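Local coordinates for endo-beta-N-acetylglucosaminidase F1 (Bacteroides thetaiotaomicron VPI-5482, PDB 6TCV), which probably hydrolyses high-mannose N-glycans as an endo-beta-N-acetylglucosaminidase, cutting between the two N-acetylglucosamines of the core next to asparagine, at residues Asp160-Lys163 and Gly164-Val167; Asp340-Ala344 and Lys345-Asp349. The protein carries 2 engineered substitutions. All coordinates share one frame; numbering follows the deposited sequence. Where two conformers were deposited one is given.

Both contacts are local, each shaping one continuous piece of chain, and they follow in series without nesting or crossing. From the N terminus, contact 1 comes first, in the loop that leaves strand 147-154 of a small mixed sheet and leads into strand 169-175 of the parallel barrel. Contact 2 follows, where strand 342-343, hairpin partner of strand 338-339, passes through a short 3-10 turn toward barrel strand 350-353. The centres of contact 1 and contact 2 lie about 25 Å apart, their nearest atoms about 11 Å, so they do not meet. Each reaches across to the N-terminal part: Tyr162 of contact 1 stacks with His40, and Lys345 and Glu346 of contact 2 bond backbone atoms of Ser30 and Val33.

Contact 1. Residues Asp160-Lys163 and Gly164-Val167; sequences DAYK and GEGV
Tyr162 arches over Gly164 and ends on Glu165. From CB the chain turns with CG anti to the backbone N (chi1 173°), which lays the ring above the next peptide but one. CG and CD1 look onto Gly164 N, CD1 at 3.9 Å, and that nitrogen sits over the ring centre, buried here with no partner in the model. Farther out CZ is 3.7 Å from Gly164 CA, which makes a CH-pi contact with the same face. Glu165 OE2 approaches CE1 at the ring edge, near its plane. At the tip, OH donates to the anti lone pair of Glu165 OE2 at 2.7 Å, with ring and carboxylate planes 34° apart. This irregular loop joins strand 147-154 to the first strand of the (beta/alpha)8 barrel, and His40 stacks on the ring. A phenylalanine in place of Tyr162 could still cover Gly164 but would probably leave Glu165 OE2 without its hydroxyl mate and the carboxylate free to turn. Lys163, bent at its last two torsions, folds NZ back to Ala161 O at 2.8 Å; NZ also makes a salt bridge to Asp197 OD1 and hydrogen bonds to Leu194 O and Leu195 O. Val167 CG2 lies 4.1 Å from Lys163 CB.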
loop_
_atom_site.group_PDB
_atom_site.type_symbol
_atom_site.label_atom_id
_atom_site.label_comp_id
_atom_site.label_asym_id
_atom_site.label_seq_id
_atom_site.Cartn_x
_atom_site.Cartn_y
_atom_site.Cartn_z
ATOM N N ASP A 160 6.298 4.643 -14.780
ATOM C CA ASP A 160 7.741 4.629 -14.630
ATOM C C ASP A 160 8.217 3.647 -13.565
ATOM O O ASP A 160 9.371 3.211 -13.631
ATOM C CB ASP A 160 8.234 6.028 -14.298
ATOM C CG ASP A 160 8.179 7.001 -15.440
ATOM O OD1 ASP A 160 7.739 6.684 -16.563
ATOM O OD2 ASP A 160 8.623 8.125 -15.227
ATOM N N ALA A 161 7.410 3.311 -12.573
ATOM C CA ALA A 161 7.764 2.324 -11.568
ATOM C C ALA A 161 7.308 0.905 -11.920
ATOM O O ALA A 161 7.646 -0.031 -11.186
ATOM C CB ALA A 161 7.250 2.703 -10.170
ATOM N N TYR A 162 6.566 0.716 -13.002
ATOM C CA TYR A 162 5.981 -0.571 -13.345
ATOM C C TYR A 162 7.003 -1.367 -14.132
ATOM O O TYR A 162 7.328 -1.057 -15.269
ATOM C CB TYR A 162 4.689 -0.361 -14.144
ATOM C CG TYR A 162 4.137 -1.658 -14.672
ATOM C CD1 TYR A 162 3.629 -2.611 -13.831
ATOM C CD2 TYR A 162 4.116 -1.924 -16.032
ATOM C CE1 TYR A 162 3.126 -3.801 -14.343
ATOM C CE2 TYR A 162 3.624 -3.125 -16.525
ATOM C CZ TYR A 162 3.134 -4.025 -15.651
ATOM O OH TYR A 162 2.635 -5.199 -16.209
ATOM N N LYS A 163 7.494 -2.423 -13.488
ATOM C CA LYS A 163 8.567 -3.233 -14.044
ATOM C C LYS A 163 8.069 -4.537 -14.642
ATOM O O LYS A 163 8.874 -5.419 -14.954
ATOM C CB LYS A 163 9.678 -3.430 -12.981
ATOM C CG LYS A 163 10.327 -2.120 -12.578
ATOM C CD LYS A 163 11.260 -2.213 -11.417
ATOM C CE LYS A 163 10.566 -2.334 -10.061
ATOM N NZ LYS A 163 9.774 -1.155 -9.690
ATOM N N GLY A 164 6.766 -4.741 -14.779
ATOM C CA GLY A 164 6.331 -5.938 -15.482
ATOM C C GLY A 164 5.473 -6.802 -14.585
ATOM O O GLY A 164 5.330 -6.567 -13.394
ATOM N N GLU A 165 4.832 -7.747 -15.205
ATOM C CA GLU A 165 4.011 -8.740 -14.545
ATOM C C GLU A 165 4.851 -9.810 -13.823
ATOM O O GLU A 165 5.854 -10.287 -14.368
ATOM C CB GLU A 165 3.049 -9.414 -15.526
ATOM C CG GLU A 165 1.922 -8.470 -15.981
ATOM C CD GLU A 165 1.134 -7.924 -14.803
ATOM O OE1 GLU A 165 0.482 -8.734 -14.116
ATOM O OE2 GLU A 165 1.193 -6.704 -14.522
ATOM N N GLY A 166 4.539 -10.068 -12.579
ATOM C CA GLY A 166 5.140 -11.136 -11.806
ATOM C C GLY A 166 6.498 -10.853 -11.203
ATOM O O GLY A 166 7.232 -11.819 -10.962
ATOM N N VAL A 167 7.004 -9.630 -11.327
ATOM C CA VAL A 167 8.270 -9.259 -10.713
ATOM C C VAL A 167 8.123 -8.908 -9.236
ATOM O O VAL A 167 7.082 -8.467 -8.750
ATOM C CB VAL A 167 8.931 -8.144 -11.520
ATOM C CG1 VAL A 167 9.234 -8.686 -12.966
ATOM C CG2 VAL A 167 8.143 -6.920 -11.504
#

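Contact 2. Residues Asp340-Ala344 and Lys345-Asp349; sequences DGVDA and KEWID
Ala344 to Glu346 form a short 3-10 turn, with Glu346 N bonding Asp343 O at 2.9 Å and Trp347 N bonding Ala344 O; Ile348 N then reaches Ala344 O from four residues on, at 2.8 Å, so that this oxygen accepts two N-H groups. Asp343 closes an Asx turn: a first torsion of -175° swings its carboxylate away from the backbone N, and OD2 takes Lys345 N at 2.9 Å from above the carboxylate plane, with Gln364 N as its second donor. Trp347 folds its indole back against Val342 and Ala344. Its NE1 bonds Val342 O at 3.0 Å, with the oxygen close to the indole plane, while Ala344 CA lies over the six-membered ring, 3.7 Å from its centroid. Val342 CG1 touches Trp347 CD1 and Glu346 CB, each at 3.8 Å, the valine and glutamate side chains crossing at about a right angle. Beyond the turn, Lys345 NZ reaches Ser30 O, Glu346 OE2 takes Val33 N, and Tyr314 of helix 306-319 meets the indole edge-to-face. The buried indole N-H thus spends its one donor on a strand carbonyl, a bond that, with the ring-face contact, is likely to fix the rotation of the indole between the hairpin and helix 306-319.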
loop_
_atom_site.group_PDB
_atom_site.type_symbol
_atom_site.label_atom_id
_atom_site.label_comp_id
_atom_site.label_asym_id
_atom_site.label_seq_id
_atom_site.Cartn_x
_atom_site.Cartn_y
_atom_site.Cartn_z
ATOM N N ASP A 340 -14.712 -10.323 11.282
ATOM C CA ASP A 340 -16.101 -10.356 10.807
ATOM C C ASP A 340 -16.267 -11.333 9.629
ATOM O O ASP A 340 -17.029 -11.089 8.688
ATOM C CB ASP A 340 -16.610 -8.967 10.469
ATOM C CG ASP A 340 -16.778 -8.090 11.700
ATOM O OD1 ASP A 340 -16.677 -8.588 12.824
ATOM O OD2 ASP A 340 -17.007 -6.885 11.513
ATOM N N GLY A 341 -15.578 -12.471 9.713
ATOM C CA GLY A 341 -15.634 -13.492 8.697
ATOM C C GLY A 341 -14.902 -13.171 7.418
ATOM O O GLY A 341 -14.905 -13.999 6.500
ATOM N N VAL A 342 -14.153 -12.090 7.356
ATOM C CA VAL A 342 -13.480 -11.676 6.139
ATOM C C VAL A 342 -11.998 -11.962 6.287
ATOM O O VAL A 342 -11.350 -11.491 7.242
ATOM C CB VAL A 342 -13.684 -10.172 5.847
ATOM C CG1 VAL A 342 -12.998 -9.774 4.579
ATOM C CG2 VAL A 342 -15.176 -9.841 5.740
ATOM N N ASP A 343 -11.455 -12.710 5.319
ATOM C CA ASP A 343 -10.057 -13.112 5.352
ATOM C C ASP A 343 -9.105 -11.978 5.107
ATOM O O ASP A 343 -9.371 -11.065 4.321
ATOM C CB ASP A 343 -9.826 -14.175 4.292
ATOM C CG ASP A 343 -8.433 -14.725 4.330
ATOM O OD1 ASP A 343 -8.227 -15.649 5.108
ATOM O OD2 ASP A 343 -7.623 -14.332 3.436
ATOM N N ALA A 344 -7.945 -12.090 5.765
ATOM C CA ALA A 344 -6.911 -11.074 5.691
ATOM C C ALA A 344 -6.429 -10.732 4.290
ATOM O O ALA A 344 -5.965 -9.605 4.077
ATOM C CB ALA A 344 -5.696 -11.517 6.515
ATOM N N LYS A 345 -6.518 -11.641 3.310
ATOM C CA LYS A 345 -6.110 -11.252 1.951
ATOM C C LYS A 345 -6.897 -10.034 1.455
ATOM O O LYS A 345 -6.405 -9.266 0.602
ATOM C CB LYS A 345 -6.186 -12.392 0.988
ATOM C CG LYS A 345 -5.457 -12.153 -0.313
ATOM C CD LYS A 345 -5.525 -13.366 -1.253
ATOM C CE LYS A 345 -4.905 -13.042 -2.572
ATOM N NZ LYS A 345 -4.907 -14.199 -3.506
ATOM N N GLU A 346 -8.102 -9.835 1.975
ATOM C CA GLU A 346 -8.954 -8.736 1.541
ATOM C C GLU A 346 -8.553 -7.418 2.192
ATOM O O GLU A 346 -9.085 -6.377 1.777
ATOM C CB GLU A 346 -10.401 -9.044 1.898
ATOM C CG GLU A 346 -11.030 -10.295 1.294
ATOM C CD GLU A 346 -11.633 -10.131 -0.101
ATOM O OE1 GLU A 346 -11.704 -8.997 -0.641
ATOM O OE2 GLU A 346 -12.208 -11.144 -0.626
ATOM N N TRP A 347 -7.734 -7.413 3.253
ATOM C CA TRP A 347 -7.448 -6.179 3.991
ATOM C C TRP A 347 -5.996 -5.986 4.425
ATOM O O TRP A 347 -5.713 -4.979 5.074
ATOM C CB TRP A 347 -8.465 -5.928 5.155
ATOM C CG TRP A 347 -8.831 -7.126 5.965
ATOM C CD1 TRP A 347 -9.896 -7.922 5.797
ATOM C CD2 TRP A 347 -8.106 -7.631 7.111
ATOM N NE1 TRP A 347 -9.884 -8.945 6.726
ATOM C CE2 TRP A 347 -8.769 -8.785 7.531
ATOM C CE3 TRP A 347 -6.939 -7.232 7.790
ATOM C CZ2 TRP A 347 -8.322 -9.540 8.630
ATOM C CZ3 TRP A 347 -6.490 -7.995 8.854
ATOM C CH2 TRP A 347 -7.174 -9.133 9.249
ATOM N N ILE A 348 -5.076 -6.918 4.136
ATOM C CA ILE A 348 -3.630 -6.699 4.248
ATOM C C ILE A 348 -3.064 -6.852 2.830
ATOM O O ILE A 348 -2.936 -7.982 2.318
ATOM C CB ILE A 348 -2.922 -7.662 5.232
ATOM C CG1 ILE A 348 -3.564 -7.671 6.622
ATOM C CG2 ILE A 348 -1.415 -7.289 5.268
ATOM C CD1 ILE A 348 -3.332 -6.415 7.362
ATOM N N ASP A 349 -2.705 -5.729 2.202
ATOM C CA ASP A 349 -2.142 -5.785 0.876
ATOM C C ASP A 349 -0.668 -6.146 0.887
ATOM O O ASP A 349 -0.211 -6.870 -0.023
ATOM C CB ASP A 349 -2.355 -4.448 0.207
ATOM C CG ASP A 349 -3.797 -4.178 -0.035
ATOM O OD1 ASP A 349 -4.395 -4.885 -0.875
ATOM O OD2 ASP A 349 -4.382 -3.252 0.606
#